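Local coordinates for protein HcgB (Methanococcus maripaludis, PDB 5D5P) that probably transfers a guanylyl group to a pyridinol precursor during biosynthesis of the iron-guanylylpyridinol cofactor of [Fe]-hydrogenase, at residues Ala75-Leu87 / Thr100-Leu114. Sequence-based numbering, arbitrary orientation.
Sequences ADLTRMPALNKGL and TRGRLGIPGSGSLLL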
loop_
_atom_site.group_PDB
_atom_site.type_symbol
_atom_site.label_atom_id
_atom_site.label_comp_id
_atom_site.label_asym_id
_atom_site.label_seq_id
_atom_site.Cartn_x
_atom_site.Cartn_y
_atom_site.Cartn_z
ATOM N N ALA A 75 -5.502 13.498 8.335
ATOM C CA ALA A 75 -5.428 12.082 7.966
ATOM C C ALA A 75 -4.318 11.323 8.695
ATOM O O ALA A 75 -4.276 10.075 8.700
ATOM C CB ALA A 75 -5.210 11.952 6.457
ATOM N N ASP A 76 -3.420 12.064 9.318
ATOM C CA ASP A 76 -2.314 11.441 10.030
ATOM C C ASP A 76 -2.771 10.858 11.363
ATOM O O ASP A 76 -1.976 10.267 12.081
ATOM C CB ASP A 76 -1.195 12.464 10.233
ATOM C CG ASP A 76 -0.367 12.667 8.946
ATOM O OD1 ASP A 76 -0.524 11.874 8.001
ATOM O OD2 ASP A 76 0.380 13.652 8.846
ATOM N N LEU A 77 -4.042 11.050 11.713
ATOM C CA LEU A 77 -4.557 10.398 12.913
ATOM C C LEU A 77 -5.463 9.234 12.504
ATOM O O LEU A 77 -6.360 8.849 13.254
ATOM C CB LEU A 77 -5.323 11.378 13.805
ATOM C CG LEU A 77 -4.407 12.327 14.605
ATOM C CD1 LEU A 77 -4.058 13.518 13.729
ATOM C CD2 LEU A 77 -5.046 12.762 15.908
ATOM N N THR A 78 -5.214 8.661 11.333
ATOM C CA THR A 78 -5.961 7.484 10.874
ATOM C C THR A 78 -5.005 6.327 10.591
ATOM O O THR A 78 -3.769 6.504 10.532
ATOM C CB THR A 78 -6.790 7.723 9.584
ATOM O OG1 THR A 78 -5.912 7.840 8.466
ATOM C CG2 THR A 78 -7.672 8.964 9.684
ATOM N N ARG A 79 -5.574 5.146 10.412
ATOM C CA ARG A 79 -4.770 3.954 10.211
ATOM C C ARG A 79 -4.016 3.984 8.893
ATOM O O ARG A 79 -2.882 3.462 8.800
ATOM C CB ARG A 79 -5.658 2.705 10.288
ATOM C CG ARG A 79 -6.065 2.433 11.708
ATOM C CD ARG A 79 -6.457 0.980 11.908
ATOM N NE ARG A 79 -6.449 0.580 13.311
ATOM C CZ ARG A 79 -6.683 -0.663 13.706
ATOM N NH1 ARG A 79 -6.903 -1.601 12.782
ATOM N NH2 ARG A 79 -6.662 -0.979 14.993
ATOM N N MET A 80 -4.606 4.621 7.884
ATOM C CA MET A 80 -3.983 4.667 6.565
ATOM C C MET A 80 -3.982 6.093 6.019
ATOM O O MET A 80 -4.881 6.478 5.245
ATOM C CB MET A 80 -4.699 3.687 5.625
ATOM C CG MET A 80 -4.372 2.259 6.002
ATOM S SD MET A 80 -5.069 1.144 4.800
ATOM C CE MET A 80 -6.722 1.401 5.361
ATOM N N PRO A 81 -2.994 6.897 6.453
ATOM C CA PRO A 81 -3.074 8.320 6.133
ATOM C C PRO A 81 -3.089 8.597 4.624
ATOM O O PRO A 81 -3.958 9.377 4.206
ATOM C CB PRO A 81 -1.836 8.898 6.819
ATOM C CG PRO A 81 -1.707 7.984 8.073
ATOM C CD PRO A 81 -1.949 6.629 7.463
ATOM N N ALA A 82 -2.198 7.979 3.835
ATOM C CA ALA A 82 -2.221 8.238 2.387
ATOM C C ALA A 82 -3.623 8.019 1.817
ATOM O O ALA A 82 -4.134 8.851 1.067
ATOM C CB ALA A 82 -1.212 7.319 1.655
ATOM N N LEU A 83 -4.252 6.916 2.201
ATOM C CA LEU A 83 -5.565 6.589 1.674
ATOM C C LEU A 83 -6.582 7.659 2.077
ATOM O O LEU A 83 -7.365 8.144 1.254
ATOM C CB LEU A 83 -6.021 5.216 2.163
ATOM C CG LEU A 83 -7.469 4.876 1.792
ATOM C CD1 LEU A 83 -7.628 4.593 0.295
ATOM C CD2 LEU A 83 -7.979 3.696 2.616
ATOM N N ASN A 84 -6.566 8.030 3.341
ATOM C CA ASN A 84 -7.585 8.960 3.802
ATOM C C ASN A 84 -7.373 10.376 3.282
ATOM O O ASN A 84 -8.347 11.132 3.175
ATOM C CB ASN A 84 -7.693 8.880 5.335
ATOM C CG ASN A 84 -8.417 7.584 5.759
ATOM O OD1 ASN A 84 -9.543 7.328 5.328
ATOM N ND2 ASN A 84 -7.749 6.741 6.516
ATOM N N LYS A 85 -6.130 10.746 2.944
ATOM C CA LYS A 85 -5.901 12.037 2.263
ATOM C C LYS A 85 -6.578 11.994 0.896
ATOM O O LYS A 85 -7.193 12.961 0.457
ATOM C CB LYS A 85 -4.415 12.310 2.082
ATOM C CG LYS A 85 -3.676 12.593 3.361
ATOM C CD LYS A 85 -2.289 13.122 3.018
ATOM C CE LYS A 85 -1.344 12.935 4.195
ATOM N NZ LYS A 85 0.033 13.445 3.909
ATOM N N GLY A 86 -6.437 10.852 0.232
ATOM C CA GLY A 86 -7.063 10.662 -1.066
ATOM C C GLY A 86 -8.570 10.773 -0.982
ATOM O O GLY A 86 -9.207 11.377 -1.854
ATOM N N LEU A 87 -9.155 10.208 0.073
ATOM C CA LEU A 87 -10.606 10.235 0.198
ATOM C C LEU A 87 -11.124 11.624 0.490
ATOM O O LEU A 87 -12.246 11.963 0.108
ATOM C CB LEU A 87 -11.067 9.264 1.290
ATOM C CG LEU A 87 -10.814 7.820 0.840
ATOM C CD1 LEU A 87 -11.123 6.888 1.995
ATOM C CD2 LEU A 87 -11.711 7.500 -0.374
ATOM N N THR A 100 -2.431 10.722 -4.399
ATOM C CA THR A 100 -2.217 11.024 -2.987
ATOM C C THR A 100 -0.947 10.392 -2.491
ATOM O O THR A 100 -0.520 9.359 -2.990
ATOM C CB THR A 100 -3.413 10.517 -2.128
ATOM O OG1 THR A 100 -3.158 10.801 -0.755
ATOM C CG2 THR A 100 -3.605 8.997 -2.296
ATOM N N ARG A 101 -0.321 11.021 -1.501
ATOM C CA ARG A 101 0.855 10.429 -0.920
ATOM C C ARG A 101 0.831 10.750 0.555
ATOM O O ARG A 101 0.382 11.821 0.930
ATOM C CB ARG A 101 2.105 10.992 -1.580
ATOM C CG ARG A 101 3.362 10.491 -1.002
ATOM C CD ARG A 101 4.541 11.345 -1.370
ATOM N NE ARG A 101 5.723 10.607 -0.983
ATOM C CZ ARG A 101 6.552 10.947 -0.013
ATOM N NH1 ARG A 101 6.334 12.035 0.723
ATOM N NH2 ARG A 101 7.596 10.171 0.214
ATOM N N GLY A 102 1.247 9.808 1.388
ATOM C CA GLY A 102 1.282 10.048 2.816
ATOM C C GLY A 102 1.792 8.795 3.481
ATOM O O GLY A 102 2.281 7.876 2.820
ATOM N N ARG A 103 1.627 8.712 4.791
ATOM C CA ARG A 103 2.110 7.544 5.507
ATOM C C ARG A 103 1.345 6.293 5.066
ATOM O O ARG A 103 0.164 6.365 4.752
ATOM C CB ARG A 103 1.963 7.791 7.010
ATOM C CG ARG A 103 2.940 7.088 7.838
ATOM C CD ARG A 103 3.021 7.809 9.162
ATOM N NE ARG A 103 1.773 7.652 9.905
ATOM C CZ ARG A 103 1.204 8.590 10.670
ATOM N NH1 ARG A 103 1.752 9.796 10.814
ATOM N NH2 ARG A 103 0.077 8.296 11.334
ATOM N N LEU A 104 2.044 5.168 4.988
ATOM C CA LEU A 104 1.427 3.892 4.670
ATOM C C LEU A 104 0.524 3.426 5.816
ATOM O O LEU A 104 -0.639 3.056 5.611
ATOM C CB LEU A 104 2.513 2.847 4.409
ATOM C CG LEU A 104 2.022 1.403 4.400
ATOM C CD1 LEU A 104 1.035 1.136 3.225
ATOM C CD2 LEU A 104 3.245 0.500 4.311
ATOM N N GLY A 105 1.082 3.422 7.028
ATOM C CA GLY A 105 0.352 2.898 8.182
ATOM C C GLY A 105 0.747 3.735 9.386
ATOM O O GLY A 105 0.600 4.946 9.349
ATOM N N ILE A 106 1.274 3.094 10.426
ATOM C CA ILE A 106 1.666 3.783 11.655
ATOM C C ILE A 106 2.927 4.643 11.461
ATOM O O ILE A 106 3.603 4.539 10.442
ATOM C CB ILE A 106 1.905 2.779 12.798
ATOM C CG1 ILE A 106 3.207 1.995 12.562
ATOM C CG2 ILE A 106 0.686 1.841 12.964
ATOM C CD1 ILE A 106 3.705 1.293 13.863
ATOM N N PRO A 107 3.223 5.530 12.429
ATOM C CA PRO A 107 4.479 6.306 12.345
ATOM C C PRO A 107 5.718 5.407 12.181
ATOM O O PRO A 107 5.898 4.476 12.957
ATOM C CB PRO A 107 4.527 7.053 13.692
ATOM C CG PRO A 107 3.074 7.212 14.041
ATOM C CD PRO A 107 2.387 5.955 13.574
ATOM N N GLY A 108 6.551 5.698 11.186
ATOM C CA GLY A 108 7.733 4.894 10.916
ATOM C C GLY A 108 7.528 3.925 9.763
ATOM O O GLY A 108 8.506 3.362 9.255
ATOM N N SER A 109 6.277 3.750 9.322
ATOM C CA SER A 109 5.975 2.776 8.272
ATOM C C SER A 109 6.295 3.271 6.877
ATOM O O SER A 109 6.042 2.555 5.901
ATOM C CB SER A 109 4.493 2.370 8.306
ATOM O OG SER A 109 3.659 3.490 8.073
ATOM N N GLY A 110 6.847 4.481 6.769
ATOM C CA GLY A 110 7.230 5.018 5.464
ATOM C C GLY A 110 6.045 5.520 4.655
ATOM O O GLY A 110 4.924 5.650 5.194
ATOM N N SER A 111 6.270 5.751 3.361
ATOM C CA SER A 111 5.280 6.420 2.525
ATOM C C SER A 111 4.616 5.518 1.533
ATOM O O SER A 111 5.213 4.567 1.037
ATOM C CB SER A 111 5.923 7.574 1.747
ATOM O OG SER A 111 6.398 8.545 2.657
ATOM N N LEU A 112 3.367 5.874 1.234
ATOM C CA LEU A 112 2.577 5.203 0.200
ATOM C C LEU A 112 2.038 6.260 -0.746
ATOM O O LEU A 112 1.498 7.283 -0.284
ATOM C CB LEU A 112 1.407 4.413 0.845
ATOM C CG LEU A 112 0.376 3.838 -0.114
ATOM C CD1 LEU A 112 0.955 2.682 -0.952
ATOM C CD2 LEU A 112 -0.857 3.364 0.682
ATOM N N LEU A 113 2.231 6.058 -2.053
ATOM C CA LEU A 113 1.547 6.867 -3.056
ATOM C C LEU A 113 0.443 6.002 -3.688
ATOM O O LEU A 113 0.657 4.839 -3.978
ATOM C CB LEU A 113 2.537 7.379 -4.135
ATOM C CG LEU A 113 1.890 8.170 -5.277
ATOM C CD1 LEU A 113 2.880 9.224 -5.784
ATOM C CD2 LEU A 113 1.540 7.255 -6.436
ATOM N N LEU A 114 -0.740 6.586 -3.884
ATOM C CA LEU A 114 -1.856 5.911 -4.544
ATOM C C LEU A 114 -2.372 6.762 -5.683
ATOM O O LEU A 114 -2.366 8.000 -5.621
ATOM C CB LEU A 114 -3.014 5.653 -3.569
ATOM C CG LEU A 114 -2.717 4.742 -2.364
ATOM C CD1 LEU A 114 -3.925 4.781 -1.396
ATOM C CD2 LEU A 114 -2.455 3.321 -2.819
HETATM O O HOH W 1 0.574 11.261 13.105
HETATM O O HOH W 2 1.033 11.147 5.931
HETATM O O HOH W 3 -1.364 5.920 11.075
HETATM O O HOH W 4 -2.222 4.820 3.758
#
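The carbonyl oxygen of A82 takes two bonds. T100 OG1 donates to A82 O at 2.8 Å, and G86 N donates to the same atom within the helix. The T100 hydroxyl lies anti to its own backbone N (chi1 179°), which turns it to the helix. Here helix 81-92 packs on one face of the mixed beta sheet, over the antiparallel hairpin of strands 97-103 and 111-117. The short axes of 81-87 and 100-103 run roughly antiparallel, at 143°, and approach to 6.1 Å. Such close packing rests on small residues. A82 CB sits 3.3 Å from L112 O, and a side chain at G102 would run into K85. The first turn of the helix is also tied to the strand end: A82 N donates to R103 O at 3.0 Å, in the carbonyl plane. Further along, L83 CD1 meets L114 CD1.

R103 reaches back to the 3-10 turn at 75-76, ahead of the helix. Its chain bends at chi3 (68°), and NE bonds G105 O nearly straight, in the guanidinium plane. NH2 donates to D76 O at 2.9 Å, with that oxygen tilted out of the plane. P81 CG and D76 OD1 lie over one face, and P107 CG covers the opposite face, so the group is held between them. D76 OD1 stays 4.2 Å from R103 NH1, so the charges are near without a salt bridge. A leucine in place of R103 would probably leave D76 O and G105 O without their guanidinium donors and loosen the hold on the segment 75-80. Near this end of the contact, R79 NH2 bonds K119 O of the second subunit. Water 2 links the segments, donating to D76 OD1 and accepting from R103 N at 2.8 Å.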